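Local coordinates for genome packaging NTPase B204 (Sulfolobus turreted icosahedral virus 2, PDB 4KFR), which probably hydrolyses nucleoside triphosphates to power the packaging of the viral genome into the capsid, at residues L20-F25 with S48-F53; K33-I38 with K93-T98; Y55-L60 with Q67-Y72. One frame throughout, in Å; residues are numbered along the deposited sequence.

Contact 1 of 3, residues L20-F25 with S48-F53. With SO4 (sulfate ion), chain E.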
loop_
_atom_site.group_PDB
_atom_site.type_symbol
_atom_site.label_atom_id
_atom_site.label_comp_id
_atom_site.label_asym_id
_atom_site.label_seq_id
_atom_site.Cartn_x
_atom_site.Cartn_y
_atom_site.Cartn_z
ATOM N N LEU A 20 -10.798 -0.821 -3.949
ATOM C CA LEU A 20 -10.004 -2.052 -3.983
ATOM C C LEU A 20 -9.587 -2.475 -2.574
ATOM O O LEU A 20 -9.760 -3.634 -2.193
ATOM C CB LEU A 20 -8.775 -1.871 -4.861
ATOM C CG LEU A 20 -8.602 -2.847 -6.017
ATOM C CD1 LEU A 20 -9.822 -2.785 -6.898
ATOM C CD2 LEU A 20 -7.347 -2.523 -6.820
ATOM N N ILE A 21 -9.052 -1.535 -1.797
ATOM C CA ILE A 21 -8.664 -1.831 -0.416
ATOM C C ILE A 21 -9.833 -2.428 0.362
ATOM O O ILE A 21 -9.689 -3.468 1.008
ATOM C CB ILE A 21 -8.105 -0.588 0.347
ATOM C CG1 ILE A 21 -6.729 -0.179 -0.194
ATOM C CG2 ILE A 21 -7.987 -0.872 1.869
ATOM C CD1 ILE A 21 -6.202 1.168 0.372
ATOM N N LYS A 22 -10.993 -1.786 0.268
ATOM C CA LYS A 22 -12.148 -2.179 1.052
ATOM C C LYS A 22 -12.854 -3.451 0.569
ATOM O O LYS A 22 -13.368 -4.206 1.385
ATOM C CB LYS A 22 -13.143 -1.021 1.143
ATOM C CG LYS A 22 -12.640 0.116 2.035
ATOM C CD LYS A 22 -13.625 1.276 2.104
ATOM C CE LYS A 22 -13.702 2.013 0.788
ATOM N NZ LYS A 22 -14.230 3.403 0.975
ATOM N N HIS A 23 -12.868 -3.706 -0.735
ATOM C CA HIS A 23 -13.634 -4.843 -1.257
ATOM C C HIS A 23 -12.835 -5.910 -1.980
ATOM O O HIS A 23 -13.416 -6.847 -2.513
ATOM C CB HIS A 23 -14.770 -4.356 -2.165
ATOM C CG HIS A 23 -15.671 -3.382 -1.490
ATOM N ND1 HIS A 23 -16.690 -3.777 -0.651
ATOM C CD2 HIS A 23 -15.661 -2.029 -1.467
ATOM C CE1 HIS A 23 -17.290 -2.707 -0.160
ATOM N NE2 HIS A 23 -16.685 -1.633 -0.638
ATOM N N TYR A 24 -11.514 -5.770 -2.002
ATOM C CA TYR A 24 -10.649 -6.739 -2.671
ATOM C C TYR A 24 -9.566 -7.223 -1.714
ATOM O O TYR A 24 -9.426 -8.424 -1.511
ATOM C CB TYR A 24 -10.050 -6.111 -3.924
ATOM C CG TYR A 24 -9.124 -6.965 -4.753
ATOM C CD1 TYR A 24 -9.618 -7.960 -5.595
ATOM C CD2 TYR A 24 -7.752 -6.729 -4.753
ATOM C CE1 TYR A 24 -8.763 -8.722 -6.392
ATOM C CE2 TYR A 24 -6.893 -7.481 -5.546
ATOM C CZ TYR A 24 -7.403 -8.474 -6.364
ATOM O OH TYR A 24 -6.544 -9.221 -7.141
ATOM N N PHE A 25 -8.821 -6.299 -1.103
ATOM C CA PHE A 25 -7.762 -6.681 -0.161
ATOM C C PHE A 25 -8.235 -7.048 1.236
ATOM O O PHE A 25 -7.959 -8.145 1.704
ATOM C CB PHE A 25 -6.667 -5.616 -0.080
ATOM C CG PHE A 25 -5.888 -5.477 -1.349
ATOM C CD1 PHE A 25 -4.948 -6.433 -1.704
ATOM C CD2 PHE A 25 -6.111 -4.417 -2.201
ATOM C CE1 PHE A 25 -4.238 -6.321 -2.885
ATOM C CE2 PHE A 25 -5.398 -4.299 -3.385
ATOM C CZ PHE A 25 -4.463 -5.254 -3.727
ATOM N N SER A 48 -12.219 9.937 8.205
ATOM C CA SER A 48 -11.696 8.698 7.608
ATOM C C SER A 48 -12.754 7.721 7.082
ATOM O O SER A 48 -13.631 7.274 7.817
ATOM C CB SER A 48 -10.776 7.961 8.589
ATOM O OG SER A 48 -10.244 6.782 8.000
ATOM N N GLU A 49 -12.639 7.359 5.810
ATOM C CA GLU A 49 -13.526 6.359 5.234
ATOM C C GLU A 49 -13.346 4.961 5.828
ATOM O O GLU A 49 -14.134 4.059 5.534
ATOM C CB GLU A 49 -13.334 6.297 3.721
ATOM C CG GLU A 49 -11.906 6.039 3.294
ATOM C CD GLU A 49 -11.681 6.349 1.828
ATOM O OE1 GLU A 49 -12.175 5.595 0.963
ATOM O OE2 GLU A 49 -11.013 7.359 1.538
ATOM N N TYR A 50 -12.327 4.776 6.665
ATOM C CA TYR A 50 -11.996 3.438 7.160
ATOM C C TYR A 50 -12.461 3.120 8.574
ATOM O O TYR A 50 -12.131 2.059 9.105
ATOM C CB TYR A 50 -10.488 3.198 7.070
ATOM C CG TYR A 50 -9.954 3.221 5.666
ATOM C CD1 TYR A 50 -10.118 2.128 4.827
ATOM C CD2 TYR A 50 -9.284 4.330 5.178
ATOM C CE1 TYR A 50 -9.638 2.140 3.551
ATOM C CE2 TYR A 50 -8.792 4.347 3.897
ATOM C CZ TYR A 50 -8.971 3.251 3.090
ATOM O OH TYR A 50 -8.481 3.267 1.803
ATOM N N SER A 51 -13.230 4.018 9.180
ATOM C CA SER A 51 -13.620 3.872 10.591
ATOM C C SER A 51 -14.361 2.584 10.969
ATOM O O SER A 51 -14.296 2.148 12.118
ATOM C CB SER A 51 -14.412 5.094 11.063
ATOM O OG SER A 51 -15.626 5.227 10.344
ATOM N N LYS A 52 -15.057 1.966 10.023
ATOM C CA LYS A 52 -15.744 0.705 10.318
ATOM C C LYS A 52 -14.818 -0.510 10.263
ATOM O O LYS A 52 -15.211 -1.620 10.637
ATOM C CB LYS A 52 -16.924 0.498 9.364
ATOM N N PHE A 53 -13.589 -0.308 9.802
ATOM C CA PHE A 53 -12.684 -1.434 9.577
ATOM C C PHE A 53 -11.758 -1.761 10.745
ATOM O O PHE A 53 -11.073 -2.781 10.729
ATOM C CB PHE A 53 -11.877 -1.239 8.288
ATOM C CG PHE A 53 -12.684 -1.462 7.045
ATOM C CD1 PHE A 53 -12.831 -2.737 6.523
ATOM C CD2 PHE A 53 -13.334 -0.405 6.425
ATOM C CE1 PHE A 53 -13.590 -2.953 5.388
ATOM C CE2 PHE A 53 -14.102 -0.618 5.288
ATOM C CZ PHE A 53 -14.229 -1.894 4.773
HETATM S S SO4 E . -17.345 -7.216 0.548
HETATM O O1 SO4 E . -16.660 -6.782 -0.671
HETATM O O2 SO4 E . -17.948 -6.073 1.216
HETATM O O3 SO4 E . -18.371 -8.197 0.217
HETATM O O4 SO4 E . -16.393 -7.824 1.461
HETATM O O HOH W 1 -16.307 3.686 3.325
#
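Lys22 and Ile21, on the first turns of the helix that follows the probable Walker A loop, meet the loop 48-53 through Glu49, Tyr50 and Phe53. Bent at chi3 (-70°), the Lys22 chain lays its methylenes beside the Phe53 ring before its ammonium group turns to Glu49. CG approaches the ring obliquely, 3.6 Å from Phe53 CE2, and NZ forms a salt bridge of 3.0 Å with Glu49 OE1, using the anti lone pair of that oxygen. A water ties the same two residues together, accepting from Lys22 NZ and donating to Glu49 O. Ser18, just before the helix segment, gives Glu49 OE1 a second partner, and CG of Glu49 lies 3.5 Å above one face of the Tyr50 ring. Ile21 crosses Tyr50 at about a right angle, its CG2 3.8 Å from Tyr50 CE1 and its CD1 3.4 Å from Tyr50 OH, a hydroxyl hydrogen-bonded to Asp103. Farther round the helix, His23 ND1 donates to O1 and O2 of a sulfate, probably from the crystallisation liquor. Through Glu49 and Ser18, the loop reaches the start of the helix after the probable P-loop, consistent with a P-loop NTPase site.

Contact 2 of 3, residues K33-I38 with K93-T98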
loop_
_atom_site.group_PDB
_atom_site.type_symbol
_atom_site.label_atom_id
_atom_site.label_comp_id
_atom_site.label_asym_id
_atom_site.label_seq_id
_atom_site.Cartn_x
_atom_site.Cartn_y
_atom_site.Cartn_z
ATOM N N LYS A 33 -7.992 -14.655 8.486
ATOM C CA LYS A 33 -7.707 -14.197 9.850
ATOM C C LYS A 33 -6.390 -13.420 10.003
ATOM O O LYS A 33 -5.745 -13.487 11.045
ATOM C CB LYS A 33 -7.752 -15.366 10.848
ATOM C CG LYS A 33 -9.155 -15.824 11.217
ATOM N N ILE A 34 -6.013 -12.682 8.960
ATOM C CA ILE A 34 -4.825 -11.842 8.959
ATOM C C ILE A 34 -5.211 -10.446 9.424
ATOM O O ILE A 34 -6.166 -9.866 8.911
ATOM C CB ILE A 34 -4.264 -11.749 7.539
ATOM C CG1 ILE A 34 -4.014 -13.155 7.001
ATOM C CG2 ILE A 34 -2.984 -10.897 7.493
ATOM C CD1 ILE A 34 -3.745 -13.189 5.536
ATOM N N SER A 35 -4.490 -9.907 10.400
ATOM C CA SER A 35 -4.847 -8.603 10.931
ATOM C C SER A 35 -4.258 -7.492 10.068
ATOM O O SER A 35 -3.439 -7.745 9.177
ATOM C CB SER A 35 -4.407 -8.452 12.391
ATOM O OG SER A 35 -3.019 -8.228 12.496
ATOM N N TYR A 36 -4.679 -6.259 10.325
ATOM C CA TYR A 36 -4.181 -5.144 9.539
ATOM C C TYR A 36 -4.216 -3.849 10.332
ATOM O O TYR A 36 -4.910 -3.728 11.338
ATOM C CB TYR A 36 -4.948 -4.979 8.210
ATOM C CG TYR A 36 -6.442 -4.878 8.386
ATOM C CD1 TYR A 36 -7.025 -3.710 8.857
ATOM C CD2 TYR A 36 -7.271 -5.949 8.084
ATOM C CE1 TYR A 36 -8.379 -3.609 9.031
ATOM C CE2 TYR A 36 -8.646 -5.858 8.248
ATOM C CZ TYR A 36 -9.194 -4.690 8.720
ATOM O OH TYR A 36 -10.556 -4.585 8.895
ATOM N N ILE A 37 -3.438 -2.892 9.851
ATOM C CA ILE A 37 -3.296 -1.583 10.463
ATOM C C ILE A 37 -3.445 -0.620 9.319
ATOM O O ILE A 37 -2.687 -0.672 8.355
ATOM C CB ILE A 37 -1.879 -1.408 11.040
ATOM C CG1 ILE A 37 -1.633 -2.427 12.156
ATOM C CG2 ILE A 37 -1.680 0.015 11.566
ATOM C CD1 ILE A 37 -0.172 -2.523 12.600
ATOM N N ILE A 38 -4.429 0.263 9.410
ATOM C CA ILE A 38 -4.651 1.237 8.352
ATOM C C ILE A 38 -4.130 2.596 8.768
ATOM O O ILE A 38 -4.506 3.127 9.813
ATOM C CB ILE A 38 -6.144 1.366 7.988
ATOM C CG1 ILE A 38 -6.687 0.008 7.540
ATOM C CG2 ILE A 38 -6.316 2.381 6.856
ATOM C CD1 ILE A 38 -8.211 -0.027 7.365
ATOM N N LYS A 93 4.185 -9.150 16.481
ATOM C CA LYS A 93 4.569 -10.153 17.488
ATOM C C LYS A 93 3.330 -10.678 18.198
ATOM O O LYS A 93 3.254 -11.848 18.549
ATOM C CB LYS A 93 5.527 -9.579 18.545
ATOM C CG LYS A 93 6.830 -9.054 18.006
ATOM C CD LYS A 93 7.648 -10.137 17.312
ATOM C CE LYS A 93 8.082 -11.193 18.302
ATOM N NZ LYS A 93 9.243 -11.982 17.801
ATOM N N LYS A 94 2.350 -9.810 18.411
ATOM C CA LYS A 94 1.157 -10.211 19.137
ATOM C C LYS A 94 0.142 -10.958 18.260
ATOM O O LYS A 94 -0.480 -11.915 18.719
ATOM C CB LYS A 94 0.488 -9.008 19.803
ATOM C CG LYS A 94 -0.740 -9.381 20.626
ATOM C CD LYS A 94 -1.402 -8.165 21.227
ATOM C CE LYS A 94 -2.617 -8.557 22.054
ATOM N NZ LYS A 94 -2.979 -7.483 23.023
ATOM N N TYR A 95 -0.016 -10.537 17.005
ATOM C CA TYR A 95 -1.088 -11.066 16.151
ATOM C C TYR A 95 -0.645 -11.917 14.969
ATOM O O TYR A 95 -1.475 -12.360 14.170
ATOM C CB TYR A 95 -1.978 -9.925 15.649
ATOM C CG TYR A 95 -2.837 -9.341 16.740
ATOM C CD1 TYR A 95 -2.517 -8.126 17.328
ATOM C CD2 TYR A 95 -3.949 -10.029 17.213
ATOM C CE1 TYR A 95 -3.302 -7.596 18.327
ATOM C CE2 TYR A 95 -4.736 -9.508 18.219
ATOM C CZ TYR A 95 -4.404 -8.300 18.777
ATOM O OH TYR A 95 -5.175 -7.776 19.774
ATOM N N GLY A 96 0.653 -12.144 14.839
ATOM C CA GLY A 96 1.153 -12.832 13.672
ATOM C C GLY A 96 1.216 -11.881 12.491
ATOM O O GLY A 96 1.003 -10.678 12.648
ATOM N N THR A 97 1.509 -12.427 11.315
ATOM C CA THR A 97 1.729 -11.636 10.112
ATOM C C THR A 97 0.593 -10.638 9.891
ATOM O O THR A 97 -0.583 -10.988 9.978
ATOM C CB THR A 97 1.915 -12.541 8.886
ATOM O OG1 THR A 97 2.889 -13.550 9.193
ATOM C CG2 THR A 97 2.391 -11.725 7.680
ATOM N N THR A 98 0.965 -9.387 9.641
ATOM C CA THR A 98 0.017 -8.275 9.645
ATOM C C THR A 98 0.277 -7.432 8.415
ATOM O O THR A 98 1.410 -7.368 7.949
ATOM C CB THR A 98 0.200 -7.426 10.921
ATOM O OG1 THR A 98 -0.146 -8.220 12.056
ATOM C CG2 THR A 98 -0.670 -6.153 10.915
#
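Ser35 and Thr98 come side by side, their chains running parallel, with their CA atoms 5.0 Å apart. Between these segments the backbones touch lightly: Thr98 CA makes a CA-H...O contact of 3.5 Å with Ser35 O, while the regular ladder of strand 35-40 continues beyond Thr98, to Val99 and Ile101. Both segments arrive from a helix. Lys33, with positive phi, is the C-prime residue of the Schellman motif that closes helix 17-31, and Gly96, also with positive phi, takes the chain out of helix 80-95.

The side chains of Ser35 and Thr98 lie on the same face of the sheet, their OG and OG1 atoms 2.9 Å apart. Ser35 OG sits between its backbone N and carbonyl carbon (chi1 76°) and is hydrogen-bonded to His91 NE2. Thr98 OG1 donates back to Gly96 O at 2.8 Å; the C=O...donor angle is 155° and the donor is tilted 18° from the carbonyl plane, and the bond spans the turn that leads out of the helix. The methyl CG2 of Thr98 meets Ile37, whose CD1 is 4.0 Å away, and the two side chains cross obliquely. Tyr95 contributes its CB, 3.7 Å from Ser35 OG, while its ring leads off and hydrogen-bonds Ser65 O through OH. Just before the strand, Ile34 CG2 lies 3.5 Å from Thr97 O. Two helix-to-strand turns, delivering neighbouring strands inside the parallel part of the sheet, are consistent with the alpha/beta core of P-loop NTPases.

Contact 3 of 3, residues Y55-L60 with Q67-Y72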
loop_
_atom_site.group_PDB
_atom_site.type_symbol
_atom_site.label_atom_id
_atom_site.label_comp_id
_atom_site.label_asym_id
_atom_site.label_seq_id
_atom_site.Cartn_x
_atom_site.Cartn_y
_atom_site.Cartn_z
ATOM N N TYR A 55 -10.346 -0.441 15.129
ATOM C CA TYR A 55 -10.345 0.446 16.274
ATOM C C TYR A 55 -9.721 1.797 15.915
ATOM O O TYR A 55 -8.705 1.850 15.227
ATOM C CB TYR A 55 -9.580 -0.202 17.439
ATOM C CG TYR A 55 -9.682 0.587 18.717
ATOM C CD1 TYR A 55 -10.764 0.417 19.575
ATOM C CD2 TYR A 55 -8.710 1.521 19.056
ATOM C CE1 TYR A 55 -10.867 1.151 20.747
ATOM C CE2 TYR A 55 -8.807 2.263 20.223
ATOM C CZ TYR A 55 -9.887 2.069 21.066
ATOM O OH TYR A 55 -9.985 2.807 22.223
ATOM N N ASN A 56 -10.341 2.881 16.378
ATOM C CA ASN A 56 -9.803 4.232 16.202
ATOM C C ASN A 56 -8.629 4.463 17.165
ATOM O O ASN A 56 -8.815 4.889 18.298
ATOM C CB ASN A 56 -10.928 5.288 16.363
ATOM C CG ASN A 56 -10.416 6.670 16.809
ATOM O OD1 ASN A 56 -10.836 7.196 17.843
ATOM N ND2 ASN A 56 -9.511 7.250 16.040
ATOM N N ALA A 57 -7.420 4.139 16.724
ATOM C CA ALA A 57 -6.258 4.273 17.602
ATOM C C ALA A 57 -5.967 5.742 17.911
ATOM O O ALA A 57 -5.997 6.586 17.018
ATOM C CB ALA A 57 -5.033 3.599 16.981
ATOM N N THR A 58 -5.713 6.045 19.180
ATOM C CA THR A 58 -5.330 7.400 19.584
ATOM C C THR A 58 -3.890 7.452 20.101
ATOM O O THR A 58 -3.350 8.529 20.336
ATOM C CB THR A 58 -6.265 7.962 20.679
ATOM O OG1 THR A 58 -6.283 7.070 21.802
ATOM C CG2 THR A 58 -7.680 8.117 20.148
ATOM N N SER A 59 -3.285 6.281 20.276
ATOM C CA SER A 59 -1.926 6.161 20.793
ATOM C C SER A 59 -1.179 5.068 20.034
ATOM O O SER A 59 -1.796 4.246 19.353
ATOM C CB SER A 59 -1.964 5.815 22.278
ATOM O OG SER A 59 -2.558 4.545 22.483
ATOM N N LEU A 60 0.148 5.056 20.134
ATOM C CA LEU A 60 0.916 3.954 19.567
ATOM C C LEU A 60 0.556 2.645 20.264
ATOM O O LEU A 60 0.540 1.578 19.645
ATOM C CB LEU A 60 2.423 4.213 19.690
ATOM C CG LEU A 60 2.896 5.487 18.991
ATOM C CD1 LEU A 60 4.373 5.706 19.258
ATOM C CD2 LEU A 60 2.614 5.452 17.484
ATOM N N GLN A 67 -6.466 -5.694 17.397
ATOM C CA GLN A 67 -6.296 -6.600 16.260
ATOM C C GLN A 67 -6.444 -5.909 14.905
ATOM O O GLN A 67 -5.647 -6.122 13.989
ATOM C CB GLN A 67 -7.290 -7.768 16.355
ATOM C CG GLN A 67 -7.182 -8.746 15.204
ATOM C CD GLN A 67 -8.054 -9.973 15.400
ATOM O OE1 GLN A 67 -9.076 -9.917 16.075
ATOM N NE2 GLN A 67 -7.644 -11.087 14.816
ATOM N N TYR A 68 -7.489 -5.102 14.783
ATOM C CA TYR A 68 -7.733 -4.324 13.584
ATOM C C TYR A 68 -7.687 -2.867 13.988
ATOM O O TYR A 68 -8.435 -2.431 14.860
ATOM C CB TYR A 68 -9.097 -4.692 12.987
ATOM C CG TYR A 68 -9.156 -6.139 12.549
ATOM C CD1 TYR A 68 -8.458 -6.564 11.431
ATOM C CD2 TYR A 68 -9.885 -7.082 13.265
ATOM C CE1 TYR A 68 -8.491 -7.884 11.018
ATOM C CE2 TYR A 68 -9.933 -8.413 12.855
ATOM C CZ TYR A 68 -9.232 -8.802 11.732
ATOM O OH TYR A 68 -9.256 -10.105 11.315
ATOM N N VAL A 69 -6.784 -2.111 13.379
ATOM C CA VAL A 69 -6.567 -0.731 13.811
ATOM C C VAL A 69 -6.541 0.265 12.666
ATOM O O VAL A 69 -6.038 -0.024 11.582
ATOM C CB VAL A 69 -5.270 -0.579 14.672
ATOM C CG1 VAL A 69 -4.619 -1.907 14.898
ATOM C CG2 VAL A 69 -4.280 0.364 14.020
ATOM N N VAL A 70 -7.113 1.434 12.928
ATOM C CA VAL A 70 -7.030 2.575 12.039
ATOM C C VAL A 70 -6.259 3.660 12.767
ATOM O O VAL A 70 -6.661 4.107 13.840
ATOM C CB VAL A 70 -8.438 3.111 11.687
ATOM C CG1 VAL A 70 -8.335 4.278 10.733
ATOM C CG2 VAL A 70 -9.295 1.994 11.107
ATOM N N VAL A 71 -5.141 4.067 12.181
ATOM C CA VAL A 71 -4.285 5.093 12.751
ATOM C C VAL A 71 -4.636 6.421 12.122
ATOM O O VAL A 71 -4.646 6.555 10.907
ATOM C CB VAL A 71 -2.798 4.815 12.432
ATOM C CG1 VAL A 71 -1.900 5.867 13.072
ATOM C CG2 VAL A 71 -2.406 3.419 12.890
ATOM N N TYR A 72 -4.914 7.411 12.955
ATOM C CA TYR A 72 -5.207 8.742 12.453
ATOM C C TYR A 72 -3.919 9.543 12.401
ATOM O O TYR A 72 -3.447 10.082 13.402
ATOM C CB TYR A 72 -6.323 9.397 13.270
ATOM C CG TYR A 72 -7.649 8.717 12.992
ATOM C CD1 TYR A 72 -8.636 9.334 12.225
ATOM C CD2 TYR A 72 -7.890 7.423 13.447
ATOM C CE1 TYR A 72 -9.839 8.689 11.955
ATOM C CE2 TYR A 72 -9.072 6.775 13.182
ATOM C CZ TYR A 72 -10.048 7.404 12.445
ATOM O OH TYR A 72 -11.224 6.724 12.200
#
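Asn56 and Tyr72 cross at about a right angle, the amide plane standing 89° from the ring plane. The amide nitrogen leads: Asn56 ND2 comes to 2.9 Å from Tyr72 CE2, obliquely to the ring. The approach is so short that the exact placing of the amide is doubtful, although the general crossing is plain. With CG anti to the backbone N, Asn56 sends its amide along the strand toward Tyr72. Val70 lies on the same face of the sheet as Asn56.

Tyr55 behaves differently. Its CB lies 3.6 Å from Tyr68 O, but its ring leads away from strand 68-72 and makes a cation-pi contact with Lys66. Ala57 follows on the same face as Tyr55, and its CB meets Val69 CG2 at 4.4 Å, an apolar contact across the strands. From the opposite face Val70 brings its CB to 3.8 Å from Tyr55 O.

These orientations are set by a parallel pairing inside a beta-alpha-beta unit, in which helix 60-65 connects edge strand 55-57 to strand 68-72. The strand axes come within 4.8 Å and cross at -37°. Three backbone bonds join them: Tyr55 N donates to Tyr68 O (2.8 Å), Val70 N to Tyr55 O (2.8 Å, nearly straight at 173°), and Ala57 N to Val70 O (3.0 Å). Tyr55 thus uses both its N-H and its carbonyl in the pairing, which alternates between the strands. Asn56 is also the centre of an inverse gamma turn.

The Tyr68 ring makes a cation-pi contact with Lys30 and meets the Tyr36 ring with the planes at about 50°, whereas the Tyr72 ring, past its crossing with Asn56, touches Ser48 and Ser51 in the loop before strand 55-57.

In the fold
Following the chain from the N terminus, helix 17-31, which follows the probable Walker A loop, supplies the first half of contact 1, and the chain then passes through 33-38, the first half of contact 2, before 48-53 closes contact 1. The two contacts therefore cross. Contact 3 opens after contact 1 has closed and shuts at 67-72, nested within the long loop that contact 2 completes at 93-98. Strand 35-40 lies at the junction: Ile38 pairs with Val69 and Val71 of contact 3, while Tyr36 OH probably hydrogen-bonds Phe53 O of contact 1. Together they join helix 17-31, the loop after strand 35-40, the end of helix 80-95 and strands 55-57, 68-72, 35-40 and 98-102.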